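Local coordinates for protein putative NAD(P)H nitroreductase MhqN (PDB 3BEM) that binds flavin mononucleotide between the subunits of a homodimer and, as a putative NAD(P)H nitroreductase, may contribute to the degradation of aromatic compounds, at residues B[50-54]-B[55-59]; B[127-130]-B[131-135]; B[140-143]-B[144-147]. The protein carries 3 engineered substitutions. All coordinates share one frame; numbering follows the deposited sequence. Where two conformers were deposited one is given.

Contact 1 (B[50-54]-B[55-59]). With FMN (flavin mononucleotide), chain E.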
loop_
_atom_site.group_PDB
_atom_site.type_symbol
_atom_site.label_atom_id
_atom_site.label_comp_id
_atom_site.label_asym_id
_atom_site.label_seq_id
_atom_site.Cartn_x
_atom_site.Cartn_y
_atom_site.Cartn_z
ATOM N N ALA B 50 -7.977 0.273 -7.361
ATOM C CA ALA B 50 -6.719 -0.288 -6.876
ATOM C C ALA B 50 -6.642 -1.755 -7.216
ATOM O O ALA B 50 -7.663 -2.422 -7.267
ATOM C CB ALA B 50 -6.585 -0.041 -5.342
ATOM N N PRO B 51 -5.419 -2.287 -7.377
ATOM C CA PRO B 51 -5.338 -3.746 -7.512
ATOM C C PRO B 51 -5.581 -4.425 -6.159
ATOM O O PRO B 51 -5.300 -3.861 -5.095
ATOM C CB PRO B 51 -3.916 -3.975 -7.945
ATOM C CG PRO B 51 -3.197 -2.871 -7.248
ATOM C CD PRO B 51 -4.082 -1.686 -7.333
ATOM N N SER B 52 -6.113 -5.655 -6.232
ATOM C CA SER B 52 -6.240 -6.494 -5.034
ATOM C C SER B 52 -6.085 -7.950 -5.475
ATOM O O SER B 52 -6.422 -8.306 -6.587
ATOM C CB SER B 52 -7.586 -6.302 -4.315
ATOM O OG SER B 52 -8.709 -6.809 -5.036
ATOM N N ALA B 53 -5.529 -8.766 -4.576
ATOM C CA ALA B 53 -5.235 -10.173 -4.876
ATOM C C ALA B 53 -6.530 -10.857 -5.294
ATOM O O ALA B 53 -7.515 -10.753 -4.605
ATOM C CB ALA B 53 -4.683 -10.853 -3.654
ATOM N N PHE B 54 -6.506 -11.510 -6.463
ATOM C CA PHE B 54 -7.653 -12.252 -6.994
ATOM C C PHE B 54 -8.891 -11.391 -7.198
ATOM O O PHE B 54 -10.011 -11.912 -7.283
ATOM C CB PHE B 54 -7.996 -13.457 -6.069
ATOM C CG PHE B 54 -6.839 -14.407 -5.831
ATOM C CD1 PHE B 54 -6.587 -15.440 -6.706
ATOM C CD2 PHE B 54 -6.013 -14.244 -4.733
ATOM C CE1 PHE B 54 -5.527 -16.288 -6.475
ATOM C CE2 PHE B 54 -4.939 -15.084 -4.504
ATOM C CZ PHE B 54 -4.702 -16.104 -5.380
ATOM N N ASN B 55 -8.712 -10.061 -7.251
ATOM C CA ASN B 55 -9.816 -9.105 -7.324
ATOM C C ASN B 55 -10.821 -9.278 -6.191
ATOM O O ASN B 55 -11.998 -9.052 -6.380
ATOM C CB ASN B 55 -10.495 -9.210 -8.661
ATOM C CG ASN B 55 -11.442 -8.073 -8.945
ATOM O OD1 ASN B 55 -11.189 -6.927 -8.564
ATOM N ND2 ASN B 55 -12.583 -8.394 -9.631
ATOM N N LEU B 56 -10.350 -9.760 -5.032
ATOM C CA LEU B 56 -11.230 -9.978 -3.890
ATOM C C LEU B 56 -11.648 -8.691 -3.172
ATOM O O LEU B 56 -12.602 -8.712 -2.395
ATOM C CB LEU B 56 -10.609 -10.962 -2.909
ATOM C CG LEU B 56 -10.548 -12.403 -3.402
ATOM C CD1 LEU B 56 -9.730 -13.156 -2.421
ATOM C CD2 LEU B 56 -11.966 -12.993 -3.515
ATOM N N GLN B 57 -10.943 -7.565 -3.438
ATOM C CA GLN B 57 -11.404 -6.266 -2.927
ATOM C C GLN B 57 -11.626 -6.341 -1.369
ATOM O O GLN B 57 -12.713 -6.080 -0.827
ATOM C CB GLN B 57 -12.620 -5.843 -3.704
ATOM C CG GLN B 57 -12.332 -5.645 -5.166
ATOM C CD GLN B 57 -13.601 -5.606 -6.005
ATOM O OE1 GLN B 57 -14.316 -4.628 -5.944
ATOM N NE2 GLN B 57 -13.903 -6.700 -6.754
ATOM N N HIS B 58 -10.530 -6.664 -0.692
ATOM C CA HIS B 58 -10.446 -6.942 0.729
ATOM C C HIS B 58 -10.815 -5.763 1.630
ATOM O O HIS B 58 -11.156 -5.969 2.789
ATOM C CB HIS B 58 -9.032 -7.382 1.123
ATOM C CG HIS B 58 -8.474 -8.483 0.286
ATOM N ND1 HIS B 58 -8.187 -8.317 -1.056
ATOM C CD2 HIS B 58 -8.104 -9.746 0.598
ATOM C CE1 HIS B 58 -7.665 -9.433 -1.530
ATOM N NE2 HIS B 58 -7.615 -10.330 -0.548
ATOM N N THR B 59 -10.687 -4.555 1.108
ATOM C CA THR B 59 -10.657 -3.332 1.895
ATOM C C THR B 59 -12.039 -2.757 2.103
ATOM O O THR B 59 -12.864 -2.672 1.158
ATOM C CB THR B 59 -9.718 -2.255 1.258
ATOM O OG1 THR B 59 -8.495 -2.839 0.842
ATOM C CG2 THR B 59 -9.379 -1.098 2.242
HETATM N N1 FMN E . -1.861 -11.400 -10.683
HETATM C C2 FMN E . -1.289 -12.546 -11.197
HETATM O O2 FMN E . -1.383 -12.776 -12.411
HETATM N N3 FMN E . -0.628 -13.439 -10.366
HETATM C C4 FMN E . -0.528 -13.220 -8.998
HETATM O O4 FMN E . 0.241 -13.964 -8.353
HETATM C C4A FMN E . -1.132 -12.041 -8.475
HETATM N N5 FMN E . -1.083 -11.759 -7.111
HETATM C C5A FMN E . -1.596 -10.553 -6.641
HETATM C C6 FMN E . -1.474 -10.218 -5.282
HETATM C C7 FMN E . -2.017 -9.026 -4.741
HETATM C C7M FMN E . -1.362 -8.427 -3.510
HETATM C C8 FMN E . -2.658 -8.151 -5.610
HETATM C C8M FMN E . -2.660 -6.693 -5.278
HETATM C C9 FMN E . -2.782 -8.474 -6.972
HETATM C C9A FMN E . -2.266 -9.662 -7.520
HETATM N N10 FMN E . -2.375 -9.966 -8.872
HETATM C C10 FMN E . -1.780 -11.131 -9.341
HETATM C "C1'" FMN E . -3.245 -9.117 -9.793
HETATM C "C2'" FMN E . -4.756 -9.120 -9.421
HETATM O "O2'" FMN E . -5.408 -10.291 -9.903
HETATM C "C3'" FMN E . -5.412 -7.856 -10.018
HETATM O "O3'" FMN E . -4.860 -6.723 -9.319
HETATM C "C4'" FMN E . -6.958 -7.868 -10.038
HETATM O "O4'" FMN E . -7.486 -8.959 -10.783
HETATM C "C5'" FMN E . -7.592 -6.629 -10.706
HETATM O "O5'" FMN E . -7.042 -6.279 -11.986
HETATM P P FMN E . -6.693 -4.725 -12.215
HETATM O O1P FMN E . -6.111 -4.512 -13.527
HETATM O O2P FMN E . -7.921 -3.965 -12.231
HETATM O O3P FMN E . -5.732 -4.449 -11.139
HETATM O O HOH W 1 -9.297 -5.516 -7.349
#
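Ser52 OG is held by the backbone N of Gln57, which donates to it at 2.8 Å, and by a water 2.7 Å from OG. The hydroxyl reaches both because it is tucked between its own backbone N and carbonyl carbon (chi1 69°). The same water lies 2.7 Å from Asn55 OD1, to which it can donate. The bend itself is two overlapping turns. Asn55 N donates to Ser52 O at 3.0 Å, and Leu56 N donates to Ala53 O, also at 3.0 Å and almost straight (169°); both donors sit above the carbonyl planes. By their backbone angles the first turn, Ser52 to Asn55, is type II and the second, with Phe54 and Asn55 at its corners, type I'. Gln57, its chain extended, donates from NE2 to Asn55 O, which lies close to the plane of its amide.

His58 packs beside the turn, against helix 136-161. Ser52 CB meets its imidazole edge in the ring plane, while CE1 lies 3.3 Å from Ala53 O. ND1 is buried without a partner, whereas NE2 bonds Tyr131 OH. Phe54 CB rests on Leu56 CG.

The flavin lies against Pro51 to Asn55. Ala53 packs its N and CB on the dimethylbenzene part, CB 3.4 Å from FMN C7, and Pro51 CB approaches the ribityl O3' at 3.2 Å. Asn55 ND2 and Gln57 OE1 bond the backbone of Tyr207 and Lys209 of the second subunit, whose arginines also hold the cofactor. As in the nitroreductase family, the site is therefore shared between subunits. The chemistry implies that this loop meets the flavin by packing, while its hydrogen bonds fix its own shape, grip the partner chain and tie it to helices 102-111, 117-134 and 136-161 of its own subunit.

Contact 2 (B[127-130]-B[131-135])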
loop_
_atom_site.group_PDB
_atom_site.type_symbol
_atom_site.label_atom_id
_atom_site.label_comp_id
_atom_site.label_asym_id
_atom_site.label_seq_id
_atom_site.Cartn_x
_atom_site.Cartn_y
_atom_site.Cartn_z
ATOM N N THR B 127 -9.292 -19.808 -5.970
ATOM C CA THR B 127 -9.126 -18.673 -5.065
ATOM C C THR B 127 -9.359 -19.074 -3.615
ATOM O O THR B 127 -8.554 -18.814 -2.747
ATOM C CB THR B 127 -10.065 -17.491 -5.442
ATOM O OG1 THR B 127 -9.715 -17.008 -6.747
ATOM C CG2 THR B 127 -9.928 -16.336 -4.436
ATOM N N VAL B 128 -10.458 -19.762 -3.363
ATOM C CA VAL B 128 -10.764 -20.225 -2.008
ATOM C C VAL B 128 -9.674 -21.146 -1.458
ATOM O O VAL B 128 -9.188 -20.959 -0.335
ATOM C CB VAL B 128 -12.163 -20.862 -1.982
ATOM C CG1 VAL B 128 -12.496 -21.460 -0.626
ATOM C CG2 VAL B 128 -13.174 -19.787 -2.380
ATOM N N SER B 129 -9.258 -22.124 -2.258
ATOM C CA SER B 129 -8.251 -23.029 -1.790
ATOM C C SER B 129 -6.878 -22.375 -1.620
ATOM O O SER B 129 -6.156 -22.774 -0.748
ATOM C CB SER B 129 -8.164 -24.287 -2.672
ATOM O OG SER B 129 -7.589 -23.989 -3.918
ATOM N N PHE B 130 -6.540 -21.381 -2.436
ATOM C CA PHE B 130 -5.300 -20.623 -2.230
ATOM C C PHE B 130 -5.235 -20.081 -0.782
ATOM O O PHE B 130 -4.236 -20.247 -0.089
ATOM C CB PHE B 130 -5.181 -19.466 -3.222
ATOM C CG PHE B 130 -3.811 -18.862 -3.282
ATOM C CD1 PHE B 130 -3.457 -17.823 -2.445
ATOM C CD2 PHE B 130 -2.869 -19.332 -4.184
ATOM C CE1 PHE B 130 -2.209 -17.246 -2.493
ATOM C CE2 PHE B 130 -1.609 -18.766 -4.239
ATOM C CZ PHE B 130 -1.269 -17.732 -3.375
ATOM N N TYR B 131 -6.312 -19.466 -0.315
ATOM C CA TYR B 131 -6.388 -18.955 1.029
ATOM C C TYR B 131 -6.490 -20.047 2.095
ATOM O O TYR B 131 -5.704 -20.089 3.021
ATOM C CB TYR B 131 -7.563 -17.974 1.192
ATOM C CG TYR B 131 -7.253 -16.600 0.609
ATOM C CD1 TYR B 131 -7.183 -16.399 -0.775
ATOM C CD2 TYR B 131 -6.945 -15.530 1.448
ATOM C CE1 TYR B 131 -6.899 -15.147 -1.304
ATOM C CE2 TYR B 131 -6.666 -14.245 0.916
ATOM C CZ TYR B 131 -6.615 -14.077 -0.456
ATOM O OH TYR B 131 -6.280 -12.836 -0.948
ATOM N N GLU B 132 -7.441 -20.944 1.937
ATOM C CA GLU B 132 -7.616 -22.004 2.943
ATOM C C GLU B 132 -6.378 -22.895 3.077
ATOM O O GLU B 132 -6.040 -23.292 4.189
ATOM C CB GLU B 132 -8.850 -22.864 2.638
ATOM C CG GLU B 132 -10.191 -22.143 2.648
ATOM C CD GLU B 132 -10.777 -21.897 4.041
ATOM O OE1 GLU B 132 -10.011 -21.817 5.057
ATOM O OE2 GLU B 132 -12.034 -21.775 4.101
ATOM N N ASN B 133 -5.701 -23.205 1.967
ATOM C CA ASN B 133 -4.488 -24.021 2.041
ATOM C C ASN B 133 -3.373 -23.354 2.851
ATOM O O ASN B 133 -2.589 -24.035 3.488
ATOM C CB ASN B 133 -3.943 -24.402 0.655
ATOM C CG ASN B 133 -4.840 -25.414 -0.094
ATOM O OD1 ASN B 133 -5.782 -26.014 0.460
ATOM N ND2 ASN B 133 -4.567 -25.574 -1.384
ATOM N N ARG B 134 -3.304 -22.028 2.804
ATOM C CA ARG B 134 -2.235 -21.294 3.461
ATOM C C ARG B 134 -2.569 -21.039 4.934
ATOM O O ARG B 134 -1.672 -21.050 5.776
ATOM C CB ARG B 134 -1.903 -19.986 2.719
ATOM C CG ARG B 134 -1.223 -20.202 1.375
ATOM C CD ARG B 134 -0.484 -18.966 0.862
ATOM N NE ARG B 134 0.423 -19.309 -0.235
ATOM C CZ ARG B 134 1.415 -18.536 -0.678
ATOM N NH1 ARG B 134 1.645 -17.340 -0.137
ATOM N NH2 ARG B 134 2.175 -18.952 -1.679
ATOM N N GLY B 135 -3.844 -20.835 5.253
ATOM C CA GLY B 135 -4.266 -20.708 6.657
ATOM C C GLY B 135 -4.473 -19.313 7.204
ATOM O O GLY B 135 -4.507 -18.339 6.468
#
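Phe130 and Arg134, one turn apart on helix 117-134, run side by side and point the same way, their ring and guanidinium planes only 22° from parallel. Phe130 CZ, at the rim of its ring, stands over the centre of one guanidinium face, 3.9 Å from Arg134 CZ. Each chain is swung to make this possible: Phe130 CG lies anti to the backbone N (chi1 -166°), and Arg134, in the one of its two deposited conformers described here, stays extended from CG to NE. At its root Arg134 CG passes 3.4 Å from Phe130 O. Phe130 also meets Phe54 of the flavin loop and packs on Gly170 of the second subunit, its side chain about 6 Å from the FMN.

Tyr131 leaves the helix in another direction, its ring edge turned to the carbonyl of Thr127 with CD1 3.4 Å from that O. On the outer surface Val128 and Glu132 also lie side by side, Val128 CG1 4.1 Å from Glu132 CG; the bent glutamate forms a salt bridge with Lys139.

Beneath these pairs run ordinary alpha-helical bonds, Glu132 N to Val128 O being nearly straight (176°). Gly135 is the first residue to leave helical backbone angles, and at its own a CB would be jammed against the preceding carbonyl O, which calls for glycine; it is also the N-cap of the next helix. The chemistry implies van der Waals packing of Phe130 on Arg134, whose cation has its cation-pi partner in Phe138 and bonds Phe171 O of the second subunit.

Contact 3 (B[140-143]-B[144-147])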
loop_
_atom_site.group_PDB
_atom_site.type_symbol
_atom_site.label_atom_id
_atom_site.label_comp_id
_atom_site.label_asym_id
_atom_site.label_seq_id
_atom_site.Cartn_x
_atom_site.Cartn_y
_atom_site.Cartn_z
ATOM N N ARG B 140 -4.795 -13.130 7.309
ATOM C CA ARG B 140 -4.570 -11.852 7.971
ATOM C C ARG B 140 -3.509 -11.022 7.241
ATOM O O ARG B 140 -3.662 -9.795 7.132
ATOM C CB ARG B 140 -4.179 -12.107 9.439
ATOM C CG ARG B 140 -3.980 -10.858 10.236
ATOM C CD ARG B 140 -3.905 -11.156 11.730
ATOM N NE ARG B 140 -3.672 -9.893 12.381
ATOM C CZ ARG B 140 -2.479 -9.376 12.588
ATOM N NH1 ARG B 140 -1.389 -10.057 12.294
ATOM N NH2 ARG B 140 -2.390 -8.155 13.109
ATOM N N ASP B 141 -2.434 -11.670 6.806
ATOM C CA ASP B 141 -1.413 -10.999 5.994
ATOM C C ASP B 141 -2.074 -10.318 4.780
ATOM O O ASP B 141 -1.715 -9.181 4.433
ATOM C CB ASP B 141 -0.388 -11.971 5.430
ATOM C CG ASP B 141 0.521 -12.586 6.453
ATOM O OD1 ASP B 141 0.502 -12.141 7.626
ATOM O OD2 ASP B 141 1.259 -13.528 6.037
ATOM N N GLU B 142 -3.000 -11.042 4.156
ATOM C CA GLU B 142 -3.694 -10.577 2.955
ATOM C C GLU B 142 -4.582 -9.393 3.255
ATOM O O GLU B 142 -4.642 -8.429 2.469
ATOM C CB GLU B 142 -4.500 -11.734 2.330
ATOM C CG GLU B 142 -3.619 -12.596 1.457
ATOM C CD GLU B 142 -3.186 -11.875 0.176
ATOM O OE1 GLU B 142 -3.993 -11.749 -0.765
ATOM O OE2 GLU B 142 -2.037 -11.417 0.120
ATOM N N ALA B 143 -5.213 -9.417 4.416
ATOM C CA ALA B 143 -6.018 -8.284 4.903
ATOM C C ALA B 143 -5.142 -7.032 4.999
ATOM O O ALA B 143 -5.534 -5.963 4.529
ATOM C CB ALA B 143 -6.610 -8.606 6.247
ATOM N N ILE B 144 -3.977 -7.163 5.630
ATOM C CA ILE B 144 -3.055 -6.045 5.820
ATOM C C ILE B 144 -2.492 -5.569 4.495
ATOM O O ILE B 144 -2.502 -4.374 4.190
ATOM C CB ILE B 144 -1.948 -6.430 6.806
ATOM C CG1 ILE B 144 -2.536 -6.697 8.192
ATOM C CG2 ILE B 144 -0.869 -5.336 6.862
ATOM C CD1 ILE B 144 -1.503 -7.307 9.182
ATOM N N ARG B 145 -2.060 -6.511 3.656
ATOM C CA ARG B 145 -1.394 -6.177 2.387
ATOM C C ARG B 145 -2.338 -5.449 1.440
ATOM O O ARG B 145 -2.023 -4.393 0.911
ATOM C CB ARG B 145 -0.807 -7.423 1.777
ATOM C CG ARG B 145 -0.284 -7.264 0.370
ATOM C CD ARG B 145 0.759 -8.406 0.012
ATOM N NE ARG B 145 0.262 -9.693 0.471
ATOM C CZ ARG B 145 0.892 -10.501 1.309
ATOM N NH1 ARG B 145 2.142 -10.268 1.698
ATOM N NH2 ARG B 145 0.278 -11.583 1.719
ATOM N N ASN B 146 -3.491 -6.022 1.207
ATOM C CA ASN B 146 -4.407 -5.461 0.237
ATOM C C ASN B 146 -4.989 -4.124 0.742
ATOM O O ASN B 146 -5.139 -3.153 -0.037
ATOM C CB ASN B 146 -5.465 -6.447 -0.147
ATOM C CG ASN B 146 -4.922 -7.552 -1.005
ATOM O OD1 ASN B 146 -4.668 -7.351 -2.190
ATOM N ND2 ASN B 146 -4.652 -8.719 -0.378
ATOM N N ALA B 147 -5.319 -4.026 2.053
ATOM C CA ALA B 147 -5.844 -2.772 2.600
ATOM C C ALA B 147 -4.776 -1.668 2.526
ATOM O O ALA B 147 -5.072 -0.493 2.370
ATOM C CB ALA B 147 -6.359 -2.895 4.043
HETATM O O HOH W 2 2.029 -13.330 3.274
#
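Asp141 O lies over one face of the Arg145 guanidinium, offset toward its rim, while Glu142 OE2 and a water meet its edge. The grip is side-on: Arg145 NE (2.9 Å) meets Glu142 OE2 nearly along its C-O axis, and Arg145 NH2 (2.8 Å) uses the anti lone pair of the same oxygen, in a salt bridge whose planes are 31° apart. A bend at chi3 (44°) turns the guanidinium back along the helix to reach it. The water spans Arg145 NH2 and Asp141 OD2. On Arg140 the guanidinium has Ile144 CD1 over one face.

These are i to i+3 and i to i+4 contacts on helix 136-161, a helix of the nitroreductase dimer interface, where Arg140 and Asp141 form reciprocal salt bridges with Asp141 and Arg140 of the second subunit.

Glu142 also holds Asn146, its carboxylate nearly perpendicular to the amide (87°). Asn146 ND2 donates to Glu142 O at 2.9 Å and weakly to OE1, while Asn146 N reaches the same carbonyl from its opposite face. With an alanine in place of Glu142 the buried Arg145 guanidinium would probably be left without its carboxylate mate, Asn146 losing only the weaker of its two ND2 bonds. Asn146 OD1 accepts from Ala53 N beside the flavin.

In the fold
From the N terminus, contact 1 comes first, closing the tight loop between helix 37-47 and strand 59-64. Contact 2 follows well down the chain at the end of helix 117-134, and contact 3 lies soon after in the early turns of helix 136-161. All three are local and in series, so none nests within or crosses another; they meet only in space. The loop of contact 1 packs against both helices: Phe54 meets Phe130 and Leu56 meets Tyr131, while Thr59, at the start of its strand, touches Ala147. Tyr131 OH and Glu142 OE1 link the successive helices through a weak hydrogen bond. Each contact also reaches the second subunit, tying flavin loop and helices into the dimer.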